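Local atomic coordinates of DTDP-4-dehydrorhamnose reductase, rfbD ortholog (Clostridium acetobutylicum, PDB entry 1VL0), a protein that probably reduces dTDP-6-deoxy-L-lyxo-4-hexulose to dTDP-L-rhamnose in carbohydrate biosynthesis, and binds NADH. Residues Trp226-Gly238 / Trp279-Gln291. Sequence-based numbering, arbitrary orientation.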
loop_
_atom_site.group_PDB
_atom_site.type_symbol
_atom_site.label_atom_id
_atom_site.label_comp_id
_atom_site.label_asym_id
_atom_site.label_seq_id
_atom_site.Cartn_x
_atom_site.Cartn_y
_atom_site.Cartn_z
ATOM N N TRP A 226 -25.147 8.920 21.184
ATOM C CA TRP A 226 -25.578 7.771 22.011
ATOM C C TRP A 226 -26.814 8.102 22.835
ATOM O O TRP A 226 -27.685 7.230 23.012
ATOM C CB TRP A 226 -24.485 7.247 22.933
ATOM C CG TRP A 226 -23.346 6.615 22.244
ATOM C CD1 TRP A 226 -22.097 7.160 22.059
ATOM C CD2 TRP A 226 -23.290 5.299 21.679
ATOM N NE1 TRP A 226 -21.284 6.272 21.394
ATOM C CE2 TRP A 226 -21.992 5.127 21.140
ATOM C CE3 TRP A 226 -24.217 4.256 21.542
ATOM C CZ2 TRP A 226 -21.590 3.951 20.507
ATOM C CZ3 TRP A 226 -23.832 3.103 20.897
ATOM C CH2 TRP A 226 -22.521 2.951 20.384
ATOM N N TYR A 227 -26.887 9.343 23.323
ATOM C CA TYR A 227 -28.052 9.857 24.032
ATOM C C TYR A 227 -29.324 9.737 23.143
ATOM O O TYR A 227 -30.329 9.158 23.531
ATOM C CB TYR A 227 -27.788 11.295 24.522
ATOM C CG TYR A 227 -29.052 12.025 24.942
ATOM C CD1 TYR A 227 -29.645 11.794 26.189
ATOM C CD2 TYR A 227 -29.690 12.901 24.058
ATOM C CE1 TYR A 227 -30.817 12.434 26.549
ATOM C CE2 TYR A 227 -30.851 13.540 24.399
ATOM C CZ TYR A 227 -31.419 13.305 25.654
ATOM O OH TYR A 227 -32.570 13.956 25.992
ATOM N N ASP A 228 -29.254 10.234 21.915
ATOM C CA ASP A 228 -30.376 10.158 21.003
ATOM C C ASP A 228 -30.768 8.683 20.741
ATOM O O ASP A 228 -31.940 8.343 20.589
ATOM C CB ASP A 228 -30.018 10.767 19.671
ATOM C CG ASP A 228 -29.724 12.251 19.720
ATOM O OD1 ASP A 228 -30.385 12.971 20.499
ATOM O OD2 ASP A 228 -28.842 12.754 18.983
ATOM N N PHE A 229 -29.771 7.833 20.653
ATOM C CA PHE A 229 -29.964 6.382 20.407
ATOM C C PHE A 229 -30.782 5.808 21.580
ATOM O O PHE A 229 -31.816 5.162 21.364
ATOM C CB PHE A 229 -28.586 5.768 20.266
ATOM C CG PHE A 229 -28.537 4.337 19.805
ATOM C CD1 PHE A 229 -29.669 3.604 19.442
ATOM C CD2 PHE A 229 -27.304 3.712 19.717
ATOM C CE1 PHE A 229 -29.558 2.271 19.011
ATOM C CE2 PHE A 229 -27.211 2.388 19.278
ATOM C CZ PHE A 229 -28.343 1.671 18.947
ATOM N N ALA A 230 -30.363 6.124 22.812
ATOM C CA ALA A 230 -31.049 5.666 24.030
ATOM C C ALA A 230 -32.495 6.177 24.085
ATOM O O ALA A 230 -33.427 5.417 24.354
ATOM C CB ALA A 230 -30.279 6.104 25.259
ATOM N N VAL A 231 -32.687 7.461 23.814
ATOM C CA VAL A 231 -34.005 8.065 23.838
ATOM C C VAL A 231 -34.944 7.365 22.849
ATOM O O VAL A 231 -36.117 7.114 23.156
ATOM C CB VAL A 231 -33.899 9.596 23.541
ATOM C CG1 VAL A 231 -35.282 10.231 23.320
ATOM C CG2 VAL A 231 -33.247 10.276 24.713
ATOM N N GLU A 232 -34.445 7.019 21.674
ATOM C CA GLU A 232 -35.278 6.321 20.705
ATOM C C GLU A 232 -35.558 4.899 21.148
ATOM O O GLU A 232 -36.668 4.437 20.977
ATOM C CB GLU A 232 -34.658 6.367 19.325
ATOM C CG GLU A 232 -35.433 5.656 18.215
ATOM C CD GLU A 232 -36.705 6.373 17.781
ATOM O OE1 GLU A 232 -37.055 7.445 18.325
ATOM O OE2 GLU A 232 -37.345 5.853 16.857
ATOM N N ILE A 233 -34.568 4.221 21.719
ATOM C CA ILE A 233 -34.766 2.849 22.254
ATOM C C ILE A 233 -35.927 2.820 23.263
ATOM O O ILE A 233 -36.814 1.945 23.199
ATOM C CB ILE A 233 -33.485 2.323 22.933
ATOM C CG1 ILE A 233 -32.386 1.996 21.882
ATOM C CG2 ILE A 233 -33.763 1.065 23.735
ATOM C CD1 ILE A 233 -30.967 1.928 22.443
ATOM N N PHE A 234 -35.913 3.772 24.201
ATOM C CA PHE A 234 -36.945 3.831 25.244
ATOM C C PHE A 234 -38.324 4.311 24.716
ATOM O O PHE A 234 -39.374 3.798 25.134
ATOM C CB PHE A 234 -36.451 4.685 26.421
ATOM C CG PHE A 234 -35.232 4.111 27.104
ATOM C CD1 PHE A 234 -35.178 2.754 27.448
ATOM C CD2 PHE A 234 -34.136 4.921 27.393
ATOM C CE1 PHE A 234 -34.060 2.231 28.074
ATOM C CE2 PHE A 234 -32.998 4.407 28.041
ATOM C CZ PHE A 234 -32.959 3.057 28.381
ATOM N N ARG A 235 -38.307 5.213 23.728
ATOM C CA ARG A 235 -39.524 5.539 23.005
ATOM C C ARG A 235 -40.164 4.317 22.332
ATOM O O ARG A 235 -41.380 4.082 22.439
ATOM C CB ARG A 235 -39.269 6.628 21.977
ATOM C CG ARG A 235 -40.535 7.220 21.390
ATOM C CD ARG A 235 -40.348 8.041 20.123
ATOM N NE ARG A 235 -39.966 7.230 18.957
ATOM C CZ ARG A 235 -40.813 6.572 18.168
ATOM N NH1 ARG A 235 -42.103 6.597 18.373
ATOM N NH2 ARG A 235 -40.356 5.840 17.172
ATOM N N LEU A 236 -39.350 3.510 21.689
ATOM C CA LEU A 236 -39.849 2.322 20.986
ATOM C C LEU A 236 -40.324 1.210 21.919
ATOM O O LEU A 236 -41.286 0.485 21.608
ATOM C CB LEU A 236 -38.759 1.786 20.057
ATOM C CG LEU A 236 -38.493 2.552 18.757
ATOM C CD1 LEU A 236 -37.194 2.068 18.125
ATOM C CD2 LEU A 236 -39.633 2.427 17.762
ATOM N N THR A 237 -39.650 1.025 23.052
ATOM C CA THR A 237 -39.981 -0.102 23.965
ATOM C C THR A 237 -41.086 0.282 24.949
ATOM O O THR A 237 -41.765 -0.584 25.504
ATOM C CB THR A 237 -38.761 -0.517 24.784
ATOM O OG1 THR A 237 -38.170 0.673 25.335
ATOM C CG2 THR A 237 -37.693 -1.142 23.909
ATOM N N GLY A 238 -41.226 1.589 25.170
ATOM C CA GLY A 238 -42.206 2.134 26.086
ATOM C C GLY A 238 -41.708 2.240 27.505
ATOM O O GLY A 238 -42.465 2.606 28.404
ATOM N N TRP A 279 -31.517 4.937 10.292
ATOM C CA TRP A 279 -31.196 4.214 11.482
ATOM C C TRP A 279 -32.430 3.895 12.312
ATOM O O TRP A 279 -32.562 2.820 12.842
ATOM C CB TRP A 279 -30.123 4.962 12.267
ATOM C CG TRP A 279 -30.491 6.220 12.978
ATOM C CD1 TRP A 279 -30.357 7.500 12.513
ATOM C CD2 TRP A 279 -30.972 6.333 14.324
ATOM N NE1 TRP A 279 -30.734 8.398 13.481
ATOM C CE2 TRP A 279 -31.128 7.719 14.601
ATOM C CE3 TRP A 279 -31.316 5.408 15.320
ATOM C CZ2 TRP A 279 -31.606 8.193 15.830
ATOM C CZ3 TRP A 279 -31.763 5.853 16.513
ATOM C CH2 TRP A 279 -31.898 7.266 16.780
ATOM N N LYS A 280 -33.390 4.795 12.354
ATOM C CA LYS A 280 -34.602 4.553 13.171
ATOM C C LYS A 280 -35.470 3.427 12.642
ATOM O O LYS A 280 -36.107 2.704 13.399
ATOM C CB LYS A 280 -35.415 5.833 13.271
ATOM C CG LYS A 280 -34.782 6.842 14.240
ATOM C CD LYS A 280 -35.619 8.062 14.334
ATOM C CE LYS A 280 -35.010 9.075 15.301
ATOM N NZ LYS A 280 -35.874 10.284 15.320
ATOM N N GLU A 281 -35.475 3.263 11.329
ATOM C CA GLU A 281 -36.215 2.176 10.697
ATOM C C GLU A 281 -35.604 0.796 11.012
ATOM O O GLU A 281 -36.309 -0.153 11.305
ATOM C CB GLU A 281 -36.241 2.424 9.195
ATOM C CG GLU A 281 -37.053 1.442 8.377
ATOM C CD GLU A 281 -37.027 1.732 6.864
ATOM O OE1 GLU A 281 -36.553 2.822 6.452
ATOM O OE2 GLU A 281 -37.463 0.840 6.089
ATOM N N SER A 282 -34.278 0.692 10.890
ATOM C CA SER A 282 -33.569 -0.492 11.204
ATOM C C SER A 282 -33.755 -0.861 12.667
ATOM O O SER A 282 -33.916 -2.033 13.029
ATOM C CB SER A 282 -32.081 -0.296 10.891
ATOM O OG SER A 282 -31.884 -0.228 9.499
ATOM N N LEU A 283 -33.699 0.153 13.510
ATOM C CA LEU A 283 -33.762 -0.024 14.947
ATOM C C LEU A 283 -35.168 -0.511 15.346
ATOM O O LEU A 283 -35.312 -1.534 16.093
ATOM C CB LEU A 283 -33.395 1.293 15.641
ATOM C CG LEU A 283 -33.502 1.178 17.159
ATOM C CD1 LEU A 283 -32.618 0.004 17.766
ATOM C CD2 LEU A 283 -33.248 2.489 17.818
ATOM N N LYS A 284 -36.197 0.116 14.785
ATOM C CA LYS A 284 -37.572 -0.344 15.041
ATOM C C LYS A 284 -37.754 -1.806 14.651
ATOM O O LYS A 284 -38.393 -2.577 15.393
ATOM C CB LYS A 284 -38.619 0.507 14.336
ATOM C CG LYS A 284 -40.041 0.129 14.758
ATOM C CD LYS A 284 -41.119 1.109 14.362
ATOM C CE LYS A 284 -42.445 0.768 15.078
ATOM N NZ LYS A 284 -42.880 -0.688 14.887
ATOM N N GLU A 285 -37.219 -2.210 13.505
ATOM C CA GLU A 285 -37.353 -3.614 13.048
ATOM C C GLU A 285 -36.698 -4.550 14.087
ATOM O O GLU A 285 -37.168 -5.648 14.390
ATOM C CB GLU A 285 -36.737 -3.750 11.667
ATOM C CG GLU A 285 -36.658 -5.149 11.094
ATOM C CD GLU A 285 -35.728 -5.262 9.873
ATOM O OE1 GLU A 285 -34.485 -5.089 10.018
ATOM O OE2 GLU A 285 -36.224 -5.570 8.753
ATOM N N TYR A 286 -35.599 -4.103 14.648
ATOM C CA TYR A 286 -34.845 -4.896 15.600
ATOM C C TYR A 286 -35.570 -5.029 16.925
ATOM O O TYR A 286 -35.686 -6.149 17.465
ATOM C CB TYR A 286 -33.445 -4.314 15.812
ATOM C CG TYR A 286 -32.606 -5.074 16.825
ATOM C CD1 TYR A 286 -32.126 -6.338 16.545
ATOM C CD2 TYR A 286 -32.284 -4.509 18.022
ATOM C CE1 TYR A 286 -31.363 -7.030 17.462
ATOM C CE2 TYR A 286 -31.513 -5.171 18.949
ATOM C CZ TYR A 286 -31.055 -6.429 18.671
ATOM O OH TYR A 286 -30.301 -7.063 19.612
ATOM N N ILE A 287 -36.036 -3.914 17.461
ATOM C CA ILE A 287 -36.799 -3.900 18.701
ATOM C C ILE A 287 -38.049 -4.778 18.552
ATOM O O ILE A 287 -38.345 -5.539 19.466
ATOM C CB ILE A 287 -37.215 -2.455 19.115
ATOM C CG1 ILE A 287 -36.020 -1.551 19.323
ATOM C CG2 ILE A 287 -38.098 -2.445 20.381
ATOM C CD1 ILE A 287 -35.196 -1.865 20.423
ATOM N N ASP A 288 -38.729 -4.716 17.403
ATOM C CA ASP A 288 -39.891 -5.544 17.152
ATOM C C ASP A 288 -39.518 -7.039 17.225
ATOM O O ASP A 288 -40.218 -7.801 17.813
ATOM C CB ASP A 288 -40.526 -5.206 15.794
ATOM C CG ASP A 288 -41.206 -3.795 15.763
ATOM O OD1 ASP A 288 -41.331 -3.104 16.809
ATOM O OD2 ASP A 288 -41.641 -3.315 14.706
ATOM N N LEU A 289 -38.424 -7.430 16.598
ATOM C CA LEU A 289 -37.896 -8.784 16.675
ATOM C C LEU A 289 -37.654 -9.205 18.116
ATOM O O LEU A 289 -37.985 -10.324 18.512
ATOM C CB LEU A 289 -36.588 -8.901 15.874
ATOM C CG LEU A 289 -35.958 -10.296 15.758
ATOM C CD1 LEU A 289 -36.849 -11.212 14.958
ATOM C CD2 LEU A 289 -34.590 -10.215 15.132
ATOM N N LEU A 290 -37.058 -8.325 18.893
ATOM C CA LEU A 290 -36.767 -8.593 20.295
ATOM C C LEU A 290 -37.984 -8.815 21.139
ATOM O O LEU A 290 -37.959 -9.671 22.006
ATOM C CB LEU A 290 -36.067 -7.407 20.935
ATOM C CG LEU A 290 -34.603 -7.173 20.678
ATOM C CD1 LEU A 290 -34.180 -5.979 21.508
ATOM C CD2 LEU A 290 -33.778 -8.367 21.054
ATOM N N GLN A 291 -39.022 -8.004 20.922
ATOM C CA GLN A 291 -40.294 -8.137 21.652
ATOM C C GLN A 291 -41.290 -9.026 20.929
ATOM O O GLN A 291 -42.485 -8.821 21.009
ATOM C CB GLN A 291 -40.969 -6.780 22.017
ATOM C CG GLN A 291 -40.365 -5.495 21.452
ATOM C CD GLN A 291 -40.762 -4.186 22.188
ATOM O OE1 GLN A 291 -41.334 -3.254 21.583
ATOM N NE2 GLN A 291 -40.392 -4.093 23.467
HETATM O O HOH W 1 -38.218 9.017 16.644
HETATM O O HOH W 2 -37.805 4.138 15.177
#
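With CG of L283 trans to its backbone N (chi1 178°), the isobutyl group of this leucine reaches across to helix 226-237 and enters the hole framed by F229, E232, I233 and L236, a knobs-into-holes fit. Its CD2 meets the edge of the F229 ring, near the ring plane, at 3.9 Å from CE1, while L236 CD1 rests on L283 CG from the C-terminal side. The course of the backbone already sets E232 CB 3.9 Å from W279 CH2. E232 likewise swings CG away from its own N (chi1 179°), which brings CG 4.1 Å from W279 CZ3 and 3.9 Å from L283 CD2, and a bend at chi2 then carries the carboxylate across the extended chain of K280. R235, one turn on, takes that carboxylate side-on through NE to OE1 and NH2 to OE2, both 3.0 Å, approaching from above the carboxylate plane. K280 NZ stands 4.3 Å from E232 OE1, and a water bridges the two. Toward the C-terminal ends of both helices, L236 CD2 lies on K284 CG, and methyls of T237 and I287 meet at 3.8 Å between CG2 atoms. The helices run in roughly the same direction, crossing at -46°; the contact packs helix 279-290, the last of the chain, against helix 226-237 beside strand 155-164, where Y164 touches both F229 and L283. No direct hydrogen bond links the two helices: apolar interdigitation carries the contact, while the paired guanidinium of R235 and the nearby ammonium of K280 probably favour an ionised E232, whose link across the helices is through water.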